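Local coordinates for protein putative laminarinase (Phanerochaete chrysosporium, PDB 2W39) that probably hydrolyses beta-glucans such as laminarin and lichenin, as an extracellular family 16 glycoside hydrolase of a white-rot fungus, at residues 108-112 and 113-117; 78-81 and 82-85; 55-58 and 59-62; 273-276 and 277-281; 7-11 and 12-16. All coordinates share one frame; numbering follows the deposited sequence.

Contact 1 of 5, residues 108-112 and 113-117; sequences GDWPN and GGEVD. With LGC (D-glucono-1,5-lactone), chain D; BGC (beta-D-glucopyranose), chain B; BGC (beta-D-glucopyranose), chain C.
W110 NE1 reaches E115 OE1 at 2.8 Å, with an N-H...O angle of 152°. The indole comes to the anti side of OE1, somewhat out of the carboxylate plane, and the ring and carboxylate planes are turned 53° apart. The same OE1 lies 2.6 Å from O2 of the lactone LGC, which overlaps a glucose modelled as an alternative (BGC, chain B) in the -1 site. Beyond it, D117 OD1 lies 3.2 Å from the LGC ring oxygen O5. Chain C glucose, in the -2 site, covers one face of W110, its O4 riding 3.1 Å above the ring plane toward the rim. The opposite face is backed by P111 CB, 3.7 Å above its centre, so the indole is held between sugar and proline. With CG anti to the backbone N (chi1 -169°), the indole extends from the loop toward the sugars. In the second shell, a cis peptide precedes P111, and a type I beta turn runs from P111 to G114, closed by G114 N to P111 O (3.0 Å). N112 N also bonds to D109 O (2.8 Å). Glycines suit the bend: a CB on G113 would run into D109 OD1, and G114 has positive phi. E115, D117 and the later E120 fit the E-x-D-x-x-E signature of family 16, which marks its active-site strand. That strand, 115-120, pairs antiparallel with strands 98-105 and 129-133; E115 packs on W103 and T105 of the first and on H133 of the second.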
# COMPACT_ATOMS: atom_id res chain seq x y z
N GLY A 108 -13.68 -3.71 9.68
CA GLY A 108 -14.89 -4.11 10.40
C GLY A 108 -16.21 -3.72 9.77
O GLY A 108 -17.24 -4.31 10.12
N ASP A 109 -16.20 -2.74 8.87
CA ASP A 109 -17.42 -2.31 8.18
C ASP A 109 -17.22 -2.08 6.68
O ASP A 109 -17.99 -1.36 6.06
CB ASP A 109 -18.04 -1.09 8.86
CG ASP A 109 -17.15 0.13 8.82
OD1 ASP A 109 -16.04 0.11 8.22
OD2 ASP A 109 -17.60 1.14 9.40
N TRP A 110 -16.22 -2.74 6.10
CA TRP A 110 -15.85 -2.52 4.70
C TRP A 110 -17.06 -2.81 3.79
O TRP A 110 -17.75 -3.80 3.98
CB TRP A 110 -14.66 -3.43 4.34
CG TRP A 110 -14.07 -3.09 3.01
CD1 TRP A 110 -12.99 -2.28 2.77
CD2 TRP A 110 -14.51 -3.54 1.72
NE1 TRP A 110 -12.74 -2.18 1.42
CE2 TRP A 110 -13.66 -2.95 0.75
CE3 TRP A 110 -15.55 -4.38 1.28
CZ2 TRP A 110 -13.80 -3.19 -0.62
CZ3 TRP A 110 -15.68 -4.61 -0.09
CH2 TRP A 110 -14.82 -4.00 -1.02
N PRO A 111 -17.31 -1.96 2.77
CA PRO A 111 -16.55 -0.79 2.34
C PRO A 111 -17.05 0.52 2.95
O PRO A 111 -16.62 1.59 2.53
CB PRO A 111 -16.85 -0.76 0.84
CG PRO A 111 -18.29 -1.18 0.78
CD PRO A 111 -18.44 -2.23 1.85
N ASN A 112 -17.98 0.44 3.92
CA ASN A 112 -18.67 1.63 4.40
C ASN A 112 -17.83 2.57 5.23
O ASN A 112 -18.20 3.72 5.41
CB ASN A 112 -19.91 1.22 5.18
CG ASN A 112 -20.94 0.55 4.31
OD1 ASN A 112 -20.95 0.74 3.10
ND2 ASN A 112 -21.80 -0.26 4.92
N GLY A 113 -16.70 2.09 5.75
CA GLY A 113 -15.74 2.96 6.43
C GLY A 113 -14.63 3.46 5.52
O GLY A 113 -13.70 4.14 5.98
N GLY A 114 -14.72 3.12 4.24
CA GLY A 114 -13.77 3.57 3.24
C GLY A 114 -12.51 2.72 3.18
O GLY A 114 -12.22 1.90 4.06
N GLU A 115 -11.77 2.95 2.11
CA GLU A 115 -10.46 2.36 1.89
C GLU A 115 -9.69 3.33 1.02
O GLU A 115 -10.23 3.84 0.03
CB GLU A 115 -10.58 1.01 1.16
CG GLU A 115 -9.26 0.43 0.69
CD GLU A 115 -9.39 -0.87 -0.07
OE1 GLU A 115 -10.48 -1.48 -0.09
OE2 GLU A 115 -8.38 -1.33 -0.64
N VAL A 116 -8.45 3.63 1.39
CA VAL A 116 -7.55 4.37 0.50
C VAL A 116 -6.28 3.57 0.30
O VAL A 116 -5.56 3.26 1.26
CB VAL A 116 -7.24 5.83 0.97
CG1 VAL A 116 -6.79 5.85 2.44
CG2 VAL A 116 -6.19 6.46 0.05
N ASP A 117 -6.02 3.23 -0.95
CA ASP A 117 -4.81 2.50 -1.33
C ASP A 117 -3.77 3.51 -1.74
O ASP A 117 -4.00 4.30 -2.66
CB ASP A 117 -5.10 1.53 -2.47
CG ASP A 117 -6.27 0.61 -2.14
OD1 ASP A 117 -6.27 0.02 -1.04
OD2 ASP A 117 -7.20 0.52 -2.95
C1 LGC D . -8.06 -3.22 -2.58
C2 LGC D . -9.09 -4.16 -2.02
O5 LGC D . -6.74 -3.04 -1.97
O1 LGC D . -8.31 -2.59 -3.59
O2 LGC D . -10.34 -3.47 -1.80
C3 LGC D . -8.58 -4.83 -0.73
O3 LGC D . -9.34 -6.02 -0.47
C4 LGC D . -7.09 -5.15 -0.86
O4 LGC D . -6.65 -6.00 0.19
C5 LGC D . -6.35 -3.82 -0.83
C6 LGC D . -4.83 -3.92 -0.84
O6 LGC D . -4.33 -4.70 -1.95
C2 BGC B . -8.79 -4.16 -2.36
C3 BGC B . -8.55 -4.72 -0.95
C4 BGC B . -7.10 -5.16 -0.85
C5 BGC B . -6.25 -3.90 -0.90
C6 BGC B . -4.78 -4.21 -0.71
C1 BGC B . -7.64 -3.30 -2.93
O1 BGC B . -7.31 -3.77 -4.25
O2 BGC B . -10.00 -3.38 -2.36
O3 BGC B . -9.45 -5.81 -0.68
O4 BGC B . -6.86 -5.88 0.36
O5 BGC B . -6.42 -3.23 -2.16
O6 BGC B . -4.21 -4.66 -1.95
C2 BGC C . -11.39 -7.07 -0.06
C3 BGC C . -12.61 -7.00 0.85
C4 BGC C . -12.23 -6.77 2.31
C5 BGC C . -11.28 -5.57 2.44
C6 BGC C . -10.74 -5.39 3.85
C1 BGC C . -10.51 -5.85 0.15
O2 BGC C . -11.83 -7.11 -1.43
O3 BGC C . -13.36 -8.21 0.75
O4 BGC C . -13.42 -6.54 3.08
O5 BGC C . -10.18 -5.76 1.55
O6 BGC C . -9.80 -6.43 4.20

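Contact 2 of 5, residues 78-81 and 82-85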
# COMPACT_ATOMS: atom_id res chain seq x y z
N LYS A 78 -3.57 1.76 16.37
CA LYS A 78 -4.36 2.98 16.34
C LYS A 78 -5.12 3.14 15.04
O LYS A 78 -4.76 2.57 13.99
CB LYS A 78 -3.45 4.18 16.55
CG LYS A 78 -2.99 4.24 17.99
CD LYS A 78 -1.92 5.28 18.20
CE LYS A 78 -2.45 6.68 18.08
NZ LYS A 78 -1.38 7.63 18.54
N THR A 79 -6.19 3.93 15.12
CA THR A 79 -6.96 4.32 13.95
C THR A 79 -6.90 5.84 13.78
O THR A 79 -6.57 6.56 14.73
CB THR A 79 -8.42 3.87 14.05
OG1 THR A 79 -8.97 4.50 15.20
CG2 THR A 79 -8.54 2.37 14.17
N TYR A 80 -7.26 6.31 12.59
CA TYR A 80 -7.04 7.69 12.17
C TYR A 80 -8.20 8.18 11.33
O TYR A 80 -8.80 7.43 10.56
CB TYR A 80 -5.72 7.82 11.35
CG TYR A 80 -4.54 7.30 12.13
CD1 TYR A 80 -3.90 8.11 13.07
CD2 TYR A 80 -4.11 5.98 11.99
CE1 TYR A 80 -2.86 7.63 13.84
CE2 TYR A 80 -3.07 5.49 12.75
CZ TYR A 80 -2.44 6.31 13.67
OH TYR A 80 -1.40 5.81 14.42
N THR A 81 -8.50 9.47 11.47
CA THR A 81 -9.51 10.13 10.63
C THR A 81 -8.79 11.22 9.81
O THR A 81 -8.18 10.89 8.79
CB THR A 81 -10.70 10.66 11.45
OG1 THR A 81 -10.23 11.56 12.46
CG2 THR A 81 -11.45 9.48 12.11
N THR A 82 -8.84 12.48 10.25
CA THR A 82 -8.08 13.54 9.61
C THR A 82 -6.62 13.44 10.05
O THR A 82 -6.31 13.51 11.25
CB THR A 82 -8.68 14.90 9.93
OG1 THR A 82 -9.96 14.95 9.29
CG2 THR A 82 -7.80 16.03 9.43
N HIS A 83 -5.72 13.20 9.09
CA HIS A 83 -4.33 12.95 9.43
C HIS A 83 -3.49 13.00 8.16
O HIS A 83 -4.03 13.03 7.05
CB HIS A 83 -4.15 11.58 10.11
CG HIS A 83 -4.33 10.41 9.19
ND1 HIS A 83 -5.55 10.05 8.65
CD2 HIS A 83 -3.45 9.47 8.77
CE1 HIS A 83 -5.40 8.95 7.93
NE2 HIS A 83 -4.13 8.58 7.97
N VAL A 84 -2.17 12.99 8.38
CA VAL A 84 -1.21 12.77 7.30
C VAL A 84 -0.35 11.57 7.66
O VAL A 84 0.13 11.48 8.79
CB VAL A 84 -0.30 14.00 7.06
CG1 VAL A 84 0.65 13.76 5.92
CG2 VAL A 84 -1.15 15.24 6.78
N ALA A 85 -0.16 10.65 6.71
CA ALA A 85 0.73 9.50 6.91
C ALA A 85 1.84 9.57 5.88
O ALA A 85 1.58 9.77 4.69
CB ALA A 85 -0.05 8.17 6.76
O HOH W 1 -6.58 11.16 12.81
O HOH W 2 -11.89 14.28 12.12
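Y80 lays its CB over the face of the H83 imidazole, 3.5 Å from the ring centroid and only 9° off the normal, a CH-pi contact. It forms where a loop turns into strand 83-89, part of an antiparallel sheet in the family 16 beta-sandwich. The Y80 ring itself continues past the imidazole; the two ring planes are 31° apart and the meeting is oblique. H83 ND1 donates to T81 O at 2.8 Å, with the oxygen in the imidazole plane although the nitrogen sits above the carbonyl plane. Its CG is placed between the backbone N and the carbonyl carbon (chi1 71°), which swings the ring back over the turn. Beyond the segments, H83 NE2 bonds to E104 and Y80 OH to D7, so Y80 ties the loop to strand 2-9, and H83 ties the start of its strand to strand 98-105. An alanine in place of H83 would probably leave T81 O and E104 without this partner and uncover the flank of Y80. K78 also reaches D7 and E6 through salt bridges. Within the bend, a water accepts from T81 N at 2.9 Å and donates to T82 O at 2.8 Å, bridging the two residues.

Contact 3 of 5, residues 55-58 and 59-62. With NAG (2-acetamido-2-deoxy-beta-D-glucopyranose), chain E.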
# COMPACT_ATOMS: atom_id res chain seq x y z
N ARG A 55 8.74 -9.54 4.53
CA ARG A 55 9.11 -10.34 3.36
C ARG A 55 8.30 -11.62 3.23
O ARG A 55 7.71 -12.12 4.18
CB ARG A 55 10.61 -10.69 3.38
CG ARG A 55 11.05 -11.46 4.63
CD ARG A 55 12.35 -12.25 4.47
NE ARG A 55 13.53 -11.44 4.16
CZ ARG A 55 14.35 -10.86 5.05
NH1 ARG A 55 15.37 -10.19 4.56
NH2 ARG A 55 14.16 -10.90 6.39
N ALA A 56 8.30 -12.15 2.00
CA ALA A 56 7.82 -13.49 1.69
C ALA A 56 8.85 -14.55 2.05
O ALA A 56 10.05 -14.31 1.98
CB ALA A 56 7.57 -13.58 0.20
N ASP A 57 8.37 -15.73 2.37
CA ASP A 57 9.21 -16.92 2.39
C ASP A 57 9.84 -17.09 1.00
O ASP A 57 9.13 -17.11 -0.02
CB ASP A 57 8.32 -18.11 2.78
CG ASP A 57 9.02 -19.47 2.69
OD1 ASP A 57 9.73 -19.72 1.69
OD2 ASP A 57 8.78 -20.30 3.60
N HIS A 58 11.17 -17.23 0.98
CA HIS A 58 11.87 -17.41 -0.29
C HIS A 58 12.72 -18.69 -0.30
O HIS A 58 13.68 -18.79 -1.07
CB HIS A 58 12.70 -16.18 -0.65
CG HIS A 58 13.84 -15.92 0.27
ND1 HIS A 58 13.74 -15.21 1.44
CD2 HIS A 58 15.14 -16.30 0.17
CE1 HIS A 58 14.93 -15.16 2.03
NE2 HIS A 58 15.79 -15.82 1.28
N THR A 59 12.34 -19.64 0.55
CA THR A 59 13.11 -20.89 0.68
C THR A 59 12.28 -22.16 0.53
O THR A 59 12.82 -23.18 0.14
CB THR A 59 13.84 -20.95 2.05
OG1 THR A 59 12.90 -20.72 3.09
CG2 THR A 59 14.96 -19.90 2.13
N THR A 60 11.00 -22.11 0.85
CA THR A 60 10.15 -23.31 0.87
C THR A 60 9.50 -23.52 -0.49
O THR A 60 8.93 -22.58 -1.06
CB THR A 60 9.01 -23.15 1.90
OG1 THR A 60 9.58 -22.79 3.16
CG2 THR A 60 8.22 -24.45 2.06
N THR A 61 9.59 -24.76 -0.99
CA THR A 61 8.78 -25.18 -2.12
C THR A 61 7.47 -25.70 -1.55
O THR A 61 7.47 -26.63 -0.73
CB THR A 61 9.51 -26.26 -2.95
OG1 THR A 61 10.72 -25.71 -3.47
CG2 THR A 61 8.64 -26.75 -4.10
N LEU A 62 6.35 -25.11 -1.96
CA LEU A 62 5.09 -25.41 -1.30
C LEU A 62 4.42 -26.69 -1.78
O LEU A 62 4.36 -26.96 -2.97
CB LEU A 62 4.08 -24.28 -1.52
CG LEU A 62 4.54 -22.86 -1.21
CD1 LEU A 62 3.38 -21.90 -1.40
CD2 LEU A 62 5.08 -22.77 0.22
C1 NAG E . 16.93 -11.86 8.87
C2 NAG E . 18.38 -12.39 8.80
C3 NAG E . 19.39 -11.26 8.58
C4 NAG E . 18.95 -10.28 7.50
C5 NAG E . 17.52 -9.81 7.80
C6 NAG E . 17.04 -8.77 6.79
C7 NAG E . 19.22 -14.28 10.18
C8 NAG E . 19.55 -14.68 11.59
N2 NAG E . 18.70 -13.06 10.05
O3 NAG E . 20.66 -11.79 8.23
O4 NAG E . 19.83 -9.18 7.48
O5 NAG E . 16.68 -10.95 7.80
O6 NAG E . 16.97 -9.32 5.49
O7 NAG E . 19.44 -15.05 9.25
O HOH W 3 12.16 -18.00 3.75
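D57 and T60 cross at about a right angle, and the D57 carboxylate faces the chain that turns past it. OD2 takes the T60 hydroxyl, OG1 donating to it at 2.7 Å on the syn lone pair. OD1 receives two backbone donors: T60 N at 2.8 Å, almost straight (173°) and again on the syn side, and T59 N at 2.8 Å, on the anti side and 33° out of the carboxylate plane. The bond from T59 N, two residues on, makes an Asx turn, and the bond to T60 OG1 secures the other end of the carboxylate. With CG anti to the backbone N (chi1 173°), the carboxylate is brought within reach of the T59 and T60 amides. H58 and T59 meet differently: T59 CG2 lies 4.0 Å above one face of the imidazole, offset toward its rim, while A56 O sits in plane at its edge. One water joins H58 N (3.0 Å) to T59 OG1 (2.9 Å). R55, at the end of strand 51-55, turns toward the glycan on N43; in the conformer given, NH2 donates to NAG O5 at 2.9 Å, and the shorter approach of NH1 to O6 is doubtful. Outside the segments, R69 forms a salt bridge with D57 OD1 and also bonds T60 O. Gripped by two main-chain N-H groups, one hydroxyl and R69, the carboxylate is held against rotation, and its negative charge is probably favoured here, in an irregular surface loop between strands 51-55 and 69-76.

Contact 4 of 5, residues 273-276 and 277-281; sequences CVDY and VNNNP
Over one face of the Y276 ring lies the amide of N280, ND2 3.6 Å above the plane and displaced toward the rim, with ring and amide planes 28° apart. At its own edge the amide is engaged as well: ND2 donates to Y276 O at 2.9 Å, in plane with the amide and on a lone pair of the carbonyl. N280, the first residue to leave helical geometry, has CG anti to its carbonyl carbon (chi1 -61°), which folds the amide back onto the preceding turn. The helix 273-279 is otherwise built from ordinary i to i+4 bonds: V277 N to C273 O and N278 N to V274 O, both 2.9 Å, and a longer one, N279 N to D275 O, 3.1 Å. To Y276 O the main-chain N of N279, already bonded to D275 O, and that of N280 add weak bonds. On one flank V274 and N278 run side by side, and in the conformer of D275 given here, one of two, a water may link its OD1 to N278 ND2. On another, C273 SG lies 4.3 Å from V277 CG2; this sulfur is disulfide-bonded to C254. R30 takes N278 OD1. Near the helix end, where carbonyls run short of main-chain donors, the N280 side chain supplies one to Y276 O, and R69, bonded to V277 O, may add some favourable positive charge there, though it is shared with D57.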
# COMPACT_ATOMS: atom_id res chain seq x y z
N CYS A 273 -0.30 -18.52 -11.88
CA CYS A 273 0.26 -17.81 -10.75
C CYS A 273 0.47 -18.74 -9.56
O CYS A 273 1.53 -18.69 -8.92
CB CYS A 273 -0.63 -16.63 -10.40
SG CYS A 273 0.08 -15.53 -9.17
N VAL A 274 -0.50 -19.60 -9.28
CA VAL A 274 -0.38 -20.44 -8.08
C VAL A 274 0.79 -21.41 -8.22
O VAL A 274 1.57 -21.59 -7.29
CB VAL A 274 -1.70 -21.17 -7.77
CG1 VAL A 274 -1.51 -22.22 -6.66
CG2 VAL A 274 -2.76 -20.16 -7.35
N ASP A 275 0.91 -22.04 -9.38
CA ASP A 275 2.02 -22.95 -9.61
C ASP A 275 3.38 -22.23 -9.53
O ASP A 275 4.34 -22.78 -8.99
CB ASP A 275 1.81 -23.67 -10.94
CG ASP A 275 2.75 -24.83 -11.15
OD1 ASP A 275 2.80 -25.73 -10.28
OD2 ASP A 275 3.42 -24.86 -12.20
N TYR A 276 3.45 -21.00 -10.04
CA TYR A 276 4.66 -20.20 -9.99
C TYR A 276 5.05 -19.90 -8.55
O TYR A 276 6.20 -20.09 -8.15
CB TYR A 276 4.48 -18.90 -10.79
CG TYR A 276 5.76 -18.11 -10.91
CD1 TYR A 276 6.65 -18.37 -11.95
CD2 TYR A 276 6.10 -17.14 -9.96
CE1 TYR A 276 7.84 -17.67 -12.06
CE2 TYR A 276 7.30 -16.44 -10.07
CZ TYR A 276 8.16 -16.71 -11.12
OH TYR A 276 9.34 -16.00 -11.21
N VAL A 277 4.07 -19.45 -7.78
CA VAL A 277 4.30 -19.13 -6.37
C VAL A 277 4.68 -20.39 -5.57
O VAL A 277 5.55 -20.32 -4.70
CB VAL A 277 3.08 -18.40 -5.78
CG1 VAL A 277 3.16 -18.30 -4.25
CG2 VAL A 277 2.96 -17.02 -6.41
N ASN A 278 4.07 -21.54 -5.86
CA ASN A 278 4.41 -22.76 -5.15
C ASN A 278 5.86 -23.17 -5.39
O ASN A 278 6.57 -23.58 -4.48
CB ASN A 278 3.54 -23.94 -5.61
CG ASN A 278 2.12 -23.88 -5.09
OD1 ASN A 278 1.79 -23.10 -4.21
ND2 ASN A 278 1.25 -24.74 -5.65
N ASN A 279 6.29 -23.08 -6.64
CA ASN A 279 7.46 -23.83 -7.10
C ASN A 279 8.74 -23.04 -7.27
O ASN A 279 9.79 -23.63 -7.54
CB ASN A 279 7.08 -24.65 -8.33
CG ASN A 279 6.05 -25.70 -7.99
OD1 ASN A 279 4.99 -25.79 -8.60
ND2 ASN A 279 6.34 -26.49 -6.96
N ASN A 280 8.67 -21.73 -7.05
CA ASN A 280 9.84 -20.87 -7.28
C ASN A 280 10.22 -20.02 -6.07
O ASN A 280 10.23 -18.79 -6.17
CB ASN A 280 9.60 -19.99 -8.51
CG ASN A 280 9.39 -20.80 -9.76
OD1 ASN A 280 10.35 -21.25 -10.40
ND2 ASN A 280 8.13 -21.05 -10.11
N PRO A 281 10.54 -20.64 -4.93
CA PRO A 281 10.84 -19.84 -3.74
C PRO A 281 11.92 -18.80 -3.98
O PRO A 281 11.78 -17.67 -3.50
CB PRO A 281 11.33 -20.88 -2.72
CG PRO A 281 11.65 -22.15 -3.54
CD PRO A 281 10.66 -22.09 -4.65
O HOH W 4 2.23 -26.71 -7.58

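Contact 5 of 5, residues 7-11 and 12-16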
# COMPACT_ATOMS: atom_id res chain seq x y z
N ASP A 7 2.56 9.84 15.64
CA ASP A 7 3.26 8.56 15.77
C ASP A 7 4.50 8.58 14.92
O ASP A 7 4.49 9.06 13.79
CB ASP A 7 2.37 7.40 15.31
CG ASP A 7 1.17 7.21 16.19
OD1 ASP A 7 1.34 6.70 17.33
OD2 ASP A 7 0.05 7.57 15.77
N ASN A 8 5.58 8.05 15.47
CA ASN A 8 6.84 7.97 14.79
C ASN A 8 7.30 6.53 14.87
O ASN A 8 7.78 6.09 15.92
CB ASN A 8 7.87 8.89 15.47
CG ASN A 8 9.18 8.93 14.72
OD1 ASN A 8 9.27 8.47 13.58
ND2 ASN A 8 10.21 9.46 15.36
N TRP A 9 7.15 5.79 13.77
CA TRP A 9 7.47 4.38 13.78
C TRP A 9 8.72 4.08 12.96
O TRP A 9 8.74 4.29 11.74
CB TRP A 9 6.29 3.57 13.26
CG TRP A 9 4.99 3.77 14.01
CD1 TRP A 9 4.80 3.77 15.36
CD2 TRP A 9 3.70 3.94 13.42
NE1 TRP A 9 3.46 3.93 15.64
CE2 TRP A 9 2.76 4.03 14.46
CE3 TRP A 9 3.25 4.06 12.10
CZ2 TRP A 9 1.40 4.20 14.23
CZ3 TRP A 9 1.90 4.21 11.87
CH2 TRP A 9 0.99 4.30 12.93
N VAL A 10 9.74 3.59 13.65
CA VAL A 10 11.00 3.18 13.04
C VAL A 10 11.43 1.85 13.65
O VAL A 10 11.36 1.67 14.88
CB VAL A 10 12.10 4.24 13.32
CG1 VAL A 10 13.47 3.78 12.80
CG2 VAL A 10 11.72 5.59 12.70
N GLY A 11 11.86 0.91 12.82
CA GLY A 11 12.49 -0.32 13.32
C GLY A 11 11.63 -1.09 14.29
O GLY A 11 10.48 -1.40 14.00
N SER A 12 12.17 -1.37 15.48
CA SER A 12 11.46 -2.20 16.44
C SER A 12 10.14 -1.59 16.94
O SER A 12 9.30 -2.31 17.48
CB SER A 12 12.36 -2.51 17.64
OG SER A 12 12.69 -1.32 18.32
N ALA A 13 9.94 -0.29 16.74
CA ALA A 13 8.68 0.34 17.17
C ALA A 13 7.47 -0.38 16.59
O ALA A 13 6.43 -0.49 17.24
CB ALA A 13 8.63 1.81 16.77
N PHE A 14 7.59 -0.85 15.35
CA PHE A 14 6.47 -1.50 14.67
C PHE A 14 5.99 -2.74 15.41
O PHE A 14 4.82 -3.12 15.29
CB PHE A 14 6.85 -1.88 13.24
CG PHE A 14 6.96 -0.70 12.31
CD1 PHE A 14 5.83 -0.22 11.64
CD2 PHE A 14 8.19 -0.10 12.07
CE1 PHE A 14 5.92 0.85 10.75
CE2 PHE A 14 8.31 0.98 11.18
CZ PHE A 14 7.17 1.45 10.51
N LEU A 15 6.87 -3.38 16.18
CA LEU A 15 6.51 -4.60 16.90
C LEU A 15 5.58 -4.32 18.07
O LEU A 15 4.91 -5.24 18.55
CB LEU A 15 7.74 -5.38 17.36
CG LEU A 15 8.71 -5.76 16.24
CD1 LEU A 15 9.90 -6.54 16.83
CD2 LEU A 15 8.02 -6.55 15.13
N SER A 16 5.52 -3.08 18.56
CA SER A 16 4.56 -2.77 19.62
C SER A 16 3.36 -1.97 19.13
O SER A 16 2.31 -2.00 19.77
CB SER A 16 5.22 -2.06 20.80
OG SER A 16 5.91 -0.90 20.39
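W9 and F14 meet by the flat side of the phenylalanine: W9 CB stands over the F14 ring, 3.8 Å from its centroid and 19° off the normal, a CH-pi contact. The closest apolar atoms are W9 CB and F14 CZ, 3.6 Å apart. The two rings themselves approach obliquely, the five-membered ring of W9 and the phenyl having planes 51° apart. F14 CE2 comes within 3.4 Å of W9 O, which stands well out of the ring plane on the side of W9 CB; at the edge, G11 N lies in the ring plane. With CG anti to the carbonyl carbon (chi1 -72°), F14 turns its phenyl back against W9 CB. A13 CB makes a van der Waals contact with V10 O at 3.3 Å. Among the backbone bonds, A13 N donates to V10 O at 3.1 Å and F14 N to G11 O at 3.2 Å. L15 N to S12 O (3.0 Å) and S16 N to A13 O follow with the same i to i+3 spacing, so the chain winds up in tight turns. G11 has positive phi at the bend, a conformation that favours glycine. Outside the segments, F18 meets W9 edge-to-face and also packs on the F14 ring, while V294 of strand 288-297 touches both W9 and F14. An alanine at F14 would probably strip the aromatic cover from W9 CB and leave a gap beside F18 and V294. The arrangement is a strand-to-helix turn: strand 2-9 leaves the antiparallel sheet of the beta-sandwich, and helix 14-17 folds back with its aromatic residue onto the end of that strand.

Along the chain the contacts come in the order 5, 3, 2, 1, 4, each closed before the next opens. Contacts 5 and 2, centres about 16 Å apart, touch and lie on the same antiparallel sheet, through strands 2-9 and 83-89. Contact 1, on strand 115-120 of the mixed sheet that holds the sugars, neighbours contact 2, centres about 14 Å and nearest atoms about 6 Å apart. Contacts 3 and 4 form a second group, centres about 10 Å apart: L62 N probably bonds N278 O, and P281 packs against T59 and T60. Both have centres about 31 Å from that of contact 1, so the sugar site is distant from surface loop 55-62, whose R55 touches the N43 glycan, and from disulfide-linked helix 273-279.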